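Local coordinates for ileal bile acid-binding protein (PDB 3ELX), which binds bile acids such as cholate, and probably serves as an intracellular lipid carrier of the fatty-acid binding protein family, at residues A5-E13 and T105-V113; R36-I44 and T52-N60. All blocks are in the same frame, centred on the assembly; numbering follows the deposited sequence.

Overall arrangement
Both contacts belong to the wall of one beta barrel, and strands 8-16 and 41-47, neighbours in its sheet, connect them: W10 and G8 bond through their backbones to T42 and I44. Contact 1 (A5-E13 with T105-V113) probably helps close one end of the barrel. It is mostly apolar, two aromatic rings against I107 and L112, with a salt bridge at its solvent-facing margin. Contact 2 (R36-I44 with T52-N60) is a hairpin of adjacent strands, held by backbone hydrogen bonds; W53 and Q55 meet ordered water on the face looking into the barrel, E43 and Y56 bond on the other. Both are partly buried; contact 1 includes exposed A5, E13 and G110, contact 2 no exposed residue.

Contact 1: residues A5-E13 and T105-V113; sequences AFNGKWETE and TEISGGKLV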
loop_
_atom_site.group_PDB
_atom_site.type_symbol
_atom_site.label_atom_id
_atom_site.label_comp_id
_atom_site.label_asym_id
_atom_site.label_seq_id
_atom_site.Cartn_x
_atom_site.Cartn_y
_atom_site.Cartn_z
ATOM N N ALA A 5 12.896 0.624 -10.197
ATOM C CA ALA A 5 12.172 1.901 -10.240
ATOM C C ALA A 5 11.459 2.273 -8.932
ATOM O O ALA A 5 11.218 3.449 -8.677
ATOM C CB ALA A 5 11.193 1.934 -11.411
ATOM N N PHE A 6 11.137 1.272 -8.116
ATOM C CA PHE A 6 10.442 1.504 -6.842
ATOM C C PHE A 6 11.349 1.974 -5.704
ATOM O O PHE A 6 10.851 2.467 -4.684
ATOM C CB PHE A 6 9.716 0.237 -6.385
ATOM C CG PHE A 6 8.539 -0.145 -7.239
ATOM C CD1 PHE A 6 7.251 0.262 -6.900
ATOM C CD2 PHE A 6 8.712 -0.943 -8.366
ATOM C CE1 PHE A 6 6.153 -0.093 -7.684
ATOM C CE2 PHE A 6 7.621 -1.312 -9.155
ATOM C CZ PHE A 6 6.339 -0.894 -8.812
ATOM N N ASN A 7 12.660 1.794 -5.852
ATOM C CA ASN A 7 13.600 2.080 -4.767
ATOM C C ASN A 7 13.484 3.499 -4.254
ATOM O O ASN A 7 13.437 4.449 -5.036
ATOM C CB ASN A 7 15.047 1.841 -5.220
ATOM C CG ASN A 7 15.446 0.387 -5.150
ATOM O OD1 ASN A 7 15.719 -0.247 -6.174
ATOM N ND2 ASN A 7 15.511 -0.146 -3.946
ATOM N N GLY A 8 13.455 3.630 -2.935
ATOM C CA GLY A 8 13.587 4.933 -2.298
ATOM C C GLY A 8 12.613 5.192 -1.169
ATOM O O GLY A 8 11.905 4.300 -0.729
ATOM N N LYS A 9 12.609 6.434 -0.699
ATOM C CA LYS A 9 11.618 6.887 0.277
ATOM C C LYS A 9 10.656 7.845 -0.406
ATOM O O LYS A 9 11.075 8.779 -1.102
ATOM C CB LYS A 9 12.239 7.550 1.514
ATOM C CG LYS A 9 12.828 6.564 2.526
ATOM C CD LYS A 9 13.137 7.244 3.848
ATOM C CE LYS A 9 13.720 6.247 4.847
ATOM N NZ LYS A 9 13.787 6.844 6.203
ATOM N N TRP A 10 9.371 7.569 -0.199
ATOM C CA TRP A 10 8.265 8.262 -0.855
ATOM C C TRP A 10 7.306 8.781 0.193
ATOM O O TRP A 10 7.172 8.177 1.253
ATOM C CB TRP A 10 7.500 7.269 -1.731
ATOM C CG TRP A 10 8.357 6.498 -2.721
ATOM C CD1 TRP A 10 9.103 5.373 -2.463
ATOM C CD2 TRP A 10 8.538 6.785 -4.120
ATOM N NE1 TRP A 10 9.717 4.938 -3.618
ATOM C CE2 TRP A 10 9.398 5.790 -4.644
ATOM C CE3 TRP A 10 8.043 7.777 -4.982
ATOM C CZ2 TRP A 10 9.782 5.765 -5.992
ATOM C CZ3 TRP A 10 8.431 7.755 -6.324
ATOM C CH2 TRP A 10 9.289 6.756 -6.810
ATOM N N GLU A 11 6.625 9.889 -0.094
ATOM C CA GLU A 11 5.647 10.437 0.849
ATOM C C GLU A 11 4.362 10.828 0.141
ATOM O O GLU A 11 4.393 11.446 -0.929
ATOM C CB GLU A 11 6.234 11.654 1.562
ATOM C CG GLU A 11 5.369 12.253 2.652
ATOM C CD GLU A 11 6.001 13.526 3.191
ATOM O OE1 GLU A 11 6.593 13.491 4.298
ATOM O OE2 GLU A 11 5.928 14.563 2.483
ATOM N N THR A 12 3.238 10.457 0.740
ATOM C CA THR A 12 1.930 10.740 0.152
ATOM C C THR A 12 1.813 12.214 -0.209
ATOM O O THR A 12 2.101 13.084 0.607
ATOM C CB THR A 12 0.818 10.366 1.123
ATOM O OG1 THR A 12 0.963 8.990 1.495
ATOM C CG2 THR A 12 -0.537 10.566 0.470
ATOM N N GLU A 13 1.369 12.477 -1.435
ATOM C CA GLU A 13 1.215 13.841 -1.953
ATOM C C GLU A 13 -0.251 14.093 -2.303
ATOM O O GLU A 13 -0.797 15.167 -2.013
ATOM C CB GLU A 13 2.124 13.999 -3.172
ATOM C CG GLU A 13 2.051 15.303 -3.926
ATOM C CD GLU A 13 2.957 15.301 -5.146
ATOM O OE1 GLU A 13 3.659 16.310 -5.361
ATOM O OE2 GLU A 13 2.957 14.298 -5.897
ATOM N N THR A 105 0.104 -1.514 -7.351
ATOM C CA THR A 105 1.068 -0.448 -7.149
ATOM C C THR A 105 2.008 -0.354 -8.333
ATOM O O THR A 105 2.483 -1.359 -8.846
ATOM C CB THR A 105 1.826 -0.639 -5.839
ATOM O OG1 THR A 105 0.875 -0.679 -4.755
ATOM C CG2 THR A 105 2.810 0.500 -5.615
ATOM N N GLU A 106 2.277 0.871 -8.759
ATOM C CA GLU A 106 3.208 1.075 -9.858
ATOM C C GLU A 106 3.901 2.418 -9.747
ATOM O O GLU A 106 3.485 3.267 -8.963
ATOM C CB GLU A 106 2.497 0.946 -11.211
ATOM C CG GLU A 106 1.475 2.040 -11.502
ATOM C CD GLU A 106 0.970 1.996 -12.941
ATOM O OE1 GLU A 106 1.710 1.541 -13.849
ATOM O OE2 GLU A 106 -0.178 2.426 -13.168
ATOM N N ILE A 107 4.966 2.583 -10.526
ATOM C CA ILE A 107 5.582 3.891 -10.691
ATOM C C ILE A 107 5.032 4.472 -11.984
ATOM O O ILE A 107 5.170 3.867 -13.051
ATOM C CB ILE A 107 7.126 3.826 -10.745
ATOM C CG1 ILE A 107 7.701 3.128 -9.500
ATOM C CG2 ILE A 107 7.713 5.237 -10.911
ATOM C CD1 ILE A 107 7.264 3.708 -8.145
ATOM N N SER A 108 4.364 5.617 -11.872
ATOM C CA SER A 108 3.803 6.307 -13.028
ATOM C C SER A 108 4.143 7.788 -12.980
ATOM O O SER A 108 3.863 8.466 -11.990
ATOM C CB SER A 108 2.286 6.128 -13.091
ATOM O OG SER A 108 1.770 6.749 -14.254
ATOM N N GLY A 109 4.753 8.288 -14.051
ATOM C CA GLY A 109 5.140 9.697 -14.121
ATOM C C GLY A 109 6.074 10.096 -12.993
ATOM O O GLY A 109 6.014 11.226 -12.491
ATOM N N GLY A 110 6.931 9.159 -12.596
ATOM C CA GLY A 110 7.910 9.377 -11.540
ATOM C C GLY A 110 7.352 9.309 -10.129
ATOM O O GLY A 110 8.091 9.528 -9.166
ATOM N N LYS A 111 6.057 9.014 -10.011
ATOM C CA LYS A 111 5.379 8.955 -8.708
ATOM C C LYS A 111 4.982 7.524 -8.375
ATOM O O LYS A 111 4.734 6.727 -9.274
ATOM C CB LYS A 111 4.113 9.808 -8.702
ATOM C CG LYS A 111 4.246 11.170 -9.349
ATOM C CD LYS A 111 4.723 12.190 -8.374
ATOM C CE LYS A 111 4.706 13.547 -9.048
ATOM N NZ LYS A 111 4.315 14.604 -8.102
ATOM N N LEU A 112 4.916 7.218 -7.084
ATOM C CA LEU A 112 4.427 5.920 -6.613
ATOM C C LEU A 112 2.911 5.996 -6.503
ATOM O O LEU A 112 2.387 6.772 -5.709
ATOM C CB LEU A 112 5.050 5.581 -5.254
ATOM C CG LEU A 112 4.592 4.295 -4.556
ATOM C CD1 LEU A 112 5.017 3.090 -5.339
ATOM C CD2 LEU A 112 5.130 4.234 -3.126
ATOM N N VAL A 113 2.206 5.199 -7.309
ATOM C CA VAL A 113 0.749 5.229 -7.314
ATOM C C VAL A 113 0.202 3.912 -6.798
ATOM O O VAL A 113 0.436 2.863 -7.398
ATOM C CB VAL A 113 0.186 5.496 -8.721
ATOM C CG1 VAL A 113 -1.331 5.599 -8.655
ATOM C CG2 VAL A 113 0.784 6.794 -9.305
#
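The ring of F6 lies under I107, whose CG1 sits above its centre, 3.9 Å from the centroid and only 12° off the ring normal, a CH-pi contact. The two side chains run past each other in opposite directions. I107 has CG1 beside its own backbone N (chi1 -56°), which sends that branch over the ring and brings its CD1 to 3.7 Å from F6 CD1. At the rim of the same ring, near its plane, come L112 CD1 and the carbonyl O of T105.

W10 is the second aromatic wall. It meets L112 at about a right angle: L112 CB stands over one face of the six-membered ring, toward its rim, and comes 3.7 Å from W10 CE3. At the edge, in plane, the carbonyl O of G110 approaches W10 CZ3 at 3.4 Å, while I107 CD1 reaches the far end of the indole at CH2. Thus I107 and L112 each touch both aromatics. The indole is fixed from its own segment as well, because its NE1 donates to F6 O at 2.9 Å from above the carbonyl plane; beyond the two segments, K133 makes a cation-pi contact with it.

Toward the solvent the chemistry changes. E13 reaches out with an extended chain, and K111, bent at chi2 and chi4, brings NZ to the syn lone pair of E13 OE2 at 2.6 Å, a short salt bridge at the margin of the apolar patch.

A type I' turn from S108 to K111, with glycines at both central positions, joins the two strands that carry I107 and L112. Strand 8-13 passes strand 111-113 at 67°, with axes 8.2 Å apart. F6 and W10, just before and on the first strand, pack across the 105-113 hairpin, consistent with the closed end of the FABP beta barrel.

Contact 2: residues R36-I44 and T52-N60; sequences RDFKLVTEI and TWTQYYPNN
P58 CG stands over the centre of the F38 ring, 3.6 Å from its centroid, while Y56 O lies at that ring's edge, in plane. L40 CD1 is centred over Y57, 3.7 Å from the centroid; with CG anti to the backbone N (chi1 -174°) the side chain reaches that face, and its other branch, CD2, extends toward Y57 OH and Q55 NE2. I44 CD1 lies over the six-membered ring of W53, toward its rim, the two side chains side by side. At the indole edge, in plane, sits a water that accepts from W53 NE1 at 3.0 Å and from Q55 NE2 at 2.7 Å, and is also hydrogen-bonded to T42 OG1. Without the indole, were W53 an alanine, I44 CD1 would probably lose its aromatic platform and the water one of its two N-H donors.

Y56 is used by its edge instead. V41 O and E43 OE1 both lie in its plane, and its hydroxyl donates to OE1 of the extended E43 side chain at 2.8 Å, with the carboxylate and ring planes only 25° apart.

The backbones pair as an antiparallel hairpin. E43 and T54 exchange two nearly straight hydrogen bonds of 2.8 Å, N to O each way. At V41 and Y56 half of the pairing is direct, Y56 N to V41 O at 3.0 Å; in the other half a second water accepts from V41 N and donates to Y56 O.

The face with T42, W53 and Q55 is greasy where I44 meets the indole and wet where three polar groups share one water. Q55 and Y57 each contact a bound cholate in another structure of this protein; none is bound to this chain, and this mixed face is consistent with an amphipathic ligand.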
loop_
_atom_site.group_PDB
_atom_site.type_symbol
_atom_site.label_atom_id
_atom_site.label_comp_id
_atom_site.label_asym_id
_atom_site.label_seq_id
_atom_site.Cartn_x
_atom_site.Cartn_y
_atom_site.Cartn_z
ATOM N N ARG A 36 -6.691 11.644 8.654
ATOM C CA ARG A 36 -7.085 12.159 7.333
ATOM C C ARG A 36 -6.060 13.093 6.665
ATOM O O ARG A 36 -6.032 13.204 5.438
ATOM C CB ARG A 36 -8.498 12.776 7.362
ATOM C CG ARG A 36 -8.611 14.139 8.029
ATOM C CD ARG A 36 -9.880 14.865 7.572
ATOM N NE ARG A 36 -11.104 14.231 8.067
ATOM C CZ ARG A 36 -11.837 14.688 9.081
ATOM N NH1 ARG A 36 -11.488 15.797 9.724
ATOM N NH2 ARG A 36 -12.930 14.036 9.449
ATOM N N ASP A 37 -5.221 13.748 7.466
ATOM C CA ASP A 37 -4.192 14.640 6.923
ATOM C C ASP A 37 -2.768 14.088 7.080
ATOM O O ASP A 37 -1.795 14.748 6.716
ATOM C CB ASP A 37 -4.303 16.035 7.549
ATOM C CG ASP A 37 -5.654 16.704 7.276
ATOM O OD1 ASP A 37 -6.077 17.505 8.129
ATOM O OD2 ASP A 37 -6.281 16.436 6.223
ATOM N N PHE A 38 -2.651 12.876 7.612
ATOM C CA PHE A 38 -1.346 12.237 7.796
ATOM C C PHE A 38 -0.766 11.891 6.427
ATOM O O PHE A 38 -1.485 11.425 5.544
ATOM C CB PHE A 38 -1.500 10.977 8.660
ATOM C CG PHE A 38 -0.191 10.305 9.041
ATOM C CD1 PHE A 38 0.573 10.780 10.108
ATOM C CD2 PHE A 38 0.254 9.182 8.351
ATOM C CE1 PHE A 38 1.768 10.152 10.478
ATOM C CE2 PHE A 38 1.459 8.549 8.706
ATOM C CZ PHE A 38 2.214 9.032 9.767
ATOM N N LYS A 39 0.530 12.132 6.253
ATOM C CA LYS A 39 1.201 11.782 5.002
ATOM C C LYS A 39 2.046 10.532 5.228
ATOM O O LYS A 39 3.079 10.579 5.892
ATOM C CB LYS A 39 2.059 12.947 4.493
ATOM C CG LYS A 39 1.264 14.211 4.236
ATOM C CD LYS A 39 2.053 15.255 3.456
ATOM C CE LYS A 39 2.778 16.211 4.362
ATOM N NZ LYS A 39 1.872 17.017 5.237
ATOM N N LEU A 40 1.596 9.409 4.691
ATOM C CA LEU A 40 2.331 8.173 4.890
ATOM C C LEU A 40 3.643 8.183 4.111
ATOM O O LEU A 40 3.647 8.447 2.900
ATOM C CB LEU A 40 1.495 6.995 4.422
ATOM C CG LEU A 40 2.060 5.603 4.681
ATOM C CD1 LEU A 40 1.981 5.308 6.173
ATOM C CD2 LEU A 40 1.270 4.562 3.875
ATOM N N VAL A 41 4.741 7.876 4.805
ATOM C CA VAL A 41 6.041 7.652 4.164
ATOM C C VAL A 41 6.258 6.164 3.927
ATOM O O VAL A 41 6.036 5.336 4.817
ATOM C CB VAL A 41 7.210 8.241 4.977
ATOM C CG1 VAL A 41 8.557 7.851 4.378
ATOM C CG2 VAL A 41 7.088 9.755 5.016
ATOM N N THR A 42 6.669 5.850 2.706
ATOM C CA THR A 42 6.941 4.485 2.278
ATOM C C THR A 42 8.410 4.375 1.924
ATOM O O THR A 42 8.929 5.193 1.166
ATOM C CB THR A 42 6.104 4.124 1.030
ATOM O OG1 THR A 42 4.711 4.201 1.344
ATOM C CG2 THR A 42 6.408 2.716 0.564
ATOM N N GLU A 43 9.078 3.362 2.461
ATOM C CA GLU A 43 10.450 3.067 2.085
ATOM C C GLU A 43 10.472 1.725 1.359
ATOM O O GLU A 43 9.962 0.725 1.877
ATOM C CB GLU A 43 11.324 3.012 3.330
ATOM C CG GLU A 43 12.775 2.718 3.062
ATOM C CD GLU A 43 13.555 2.511 4.347
ATOM O OE1 GLU A 43 12.931 2.369 5.431
ATOM O OE2 GLU A 43 14.795 2.492 4.269
ATOM N N ILE A 44 11.057 1.713 0.166
ATOM C CA ILE A 44 11.125 0.473 -0.613
ATOM C C ILE A 44 12.565 0.138 -0.977
ATOM O O ILE A 44 13.325 1.005 -1.413
ATOM C CB ILE A 44 10.261 0.530 -1.893
ATOM C CG1 ILE A 44 8.829 0.961 -1.553
ATOM C CG2 ILE A 44 10.258 -0.851 -2.606
ATOM C CD1 ILE A 44 8.060 1.499 -2.740
ATOM N N THR A 52 11.437 -5.279 -0.144
ATOM C CA THR A 52 11.193 -4.983 1.268
ATOM C C THR A 52 10.439 -3.664 1.276
ATOM O O THR A 52 10.959 -2.641 0.814
ATOM C CB THR A 52 12.500 -4.839 2.069
ATOM O OG1 THR A 52 13.277 -6.034 1.934
ATOM C CG2 THR A 52 12.201 -4.577 3.552
ATOM N N TRP A 53 9.222 -3.695 1.803
ATOM C CA TRP A 53 8.293 -2.581 1.650
ATOM C C TRP A 53 7.878 -2.125 3.037
ATOM O O TRP A 53 7.204 -2.854 3.750
ATOM C CB TRP A 53 7.077 -3.080 0.869
ATOM C CG TRP A 53 6.249 -2.001 0.263
ATOM C CD1 TRP A 53 5.476 -1.081 0.918
ATOM C CD2 TRP A 53 6.099 -1.732 -1.138
ATOM N NE1 TRP A 53 4.852 -0.255 0.007
ATOM C CE2 TRP A 53 5.221 -0.636 -1.259
ATOM C CE3 TRP A 53 6.614 -2.323 -2.301
ATOM C CZ2 TRP A 53 4.842 -0.115 -2.499
ATOM C CZ3 TRP A 53 6.248 -1.794 -3.537
ATOM C CH2 TRP A 53 5.373 -0.698 -3.620
ATOM N N THR A 54 8.300 -0.921 3.418
ATOM C CA THR A 54 8.095 -0.427 4.782
ATOM C C THR A 54 7.212 0.815 4.779
ATOM O O THR A 54 7.435 1.742 3.999
ATOM C CB THR A 54 9.463 -0.118 5.442
ATOM O OG1 THR A 54 10.281 -1.297 5.425
ATOM C CG2 THR A 54 9.291 0.345 6.871
ATOM N N GLN A 55 6.196 0.817 5.638
ATOM C CA GLN A 55 5.292 1.960 5.748
ATOM C C GLN A 55 5.308 2.476 7.172
ATOM O O GLN A 55 5.176 1.708 8.134
ATOM C CB GLN A 55 3.851 1.592 5.355
ATOM C CG GLN A 55 3.721 1.083 3.929
ATOM C CD GLN A 55 2.339 0.531 3.648
ATOM O OE1 GLN A 55 1.784 -0.215 4.451
ATOM N NE2 GLN A 55 1.780 0.889 2.505
ATOM N N TYR A 56 5.447 3.793 7.297
ATOM C CA TYR A 56 5.546 4.448 8.585
ATOM C C TYR A 56 4.219 5.080 8.977
ATOM O O TYR A 56 3.947 6.247 8.681
ATOM C CB TYR A 56 6.674 5.485 8.547
ATOM C CG TYR A 56 8.039 4.853 8.369
ATOM C CD1 TYR A 56 8.808 4.499 9.472
ATOM C CD2 TYR A 56 8.558 4.595 7.092
ATOM C CE1 TYR A 56 10.059 3.911 9.332
ATOM C CE2 TYR A 56 9.818 4.009 6.935
ATOM C CZ TYR A 56 10.565 3.665 8.060
ATOM O OH TYR A 56 11.809 3.065 7.936
ATOM N N TYR A 57 3.386 4.282 9.631
ATOM C CA TYR A 57 2.077 4.741 10.070
ATOM C C TYR A 57 2.179 5.582 11.343
ATOM O O TYR A 57 3.255 5.651 11.966
ATOM C CB TYR A 57 1.129 3.552 10.263
ATOM C CG TYR A 57 0.633 2.984 8.961
ATOM C CD1 TYR A 57 -0.492 3.530 8.319
ATOM C CD2 TYR A 57 1.277 1.915 8.366
ATOM C CE1 TYR A 57 -0.949 3.019 7.109
ATOM C CE2 TYR A 57 0.821 1.386 7.163
ATOM C CZ TYR A 57 -0.284 1.948 6.539
ATOM O OH TYR A 57 -0.732 1.436 5.340
ATOM N N PRO A 58 1.074 6.245 11.734
ATOM C CA PRO A 58 1.129 7.064 12.945
ATOM C C PRO A 58 1.534 6.293 14.205
ATOM O O PRO A 58 1.399 5.060 14.273
ATOM C CB PRO A 58 -0.309 7.580 13.090
ATOM C CG PRO A 58 -0.835 7.567 11.664
ATOM C CD PRO A 58 -0.248 6.322 11.080
ATOM N N ASN A 59 2.023 7.032 15.195
ATOM C CA ASN A 59 2.363 6.455 16.504
ATOM C C ASN A 59 3.419 5.359 16.416
ATOM O O ASN A 59 3.383 4.361 17.155
ATOM C CB ASN A 59 1.093 5.975 17.231
ATOM C CG ASN A 59 0.147 7.106 17.524
ATOM O OD1 ASN A 59 0.531 8.098 18.127
ATOM N ND2 ASN A 59 -1.108 6.954 17.113
ATOM N N ASN A 60 4.371 5.556 15.502
ATOM C CA ASN A 60 5.515 4.654 15.372
ATOM C C ASN A 60 5.125 3.227 15.016
ATOM O O ASN A 60 5.808 2.276 15.374
ATOM C CB ASN A 60 6.367 4.688 16.646
ATOM C CG ASN A 60 6.861 6.078 16.960
ATOM O OD1 ASN A 60 7.530 6.703 16.135
ATOM N ND2 ASN A 60 6.505 6.590 18.136
HETATM O O HOH W 1 5.036 8.534 7.695
HETATM O O HOH W 2 3.247 2.134 0.655
#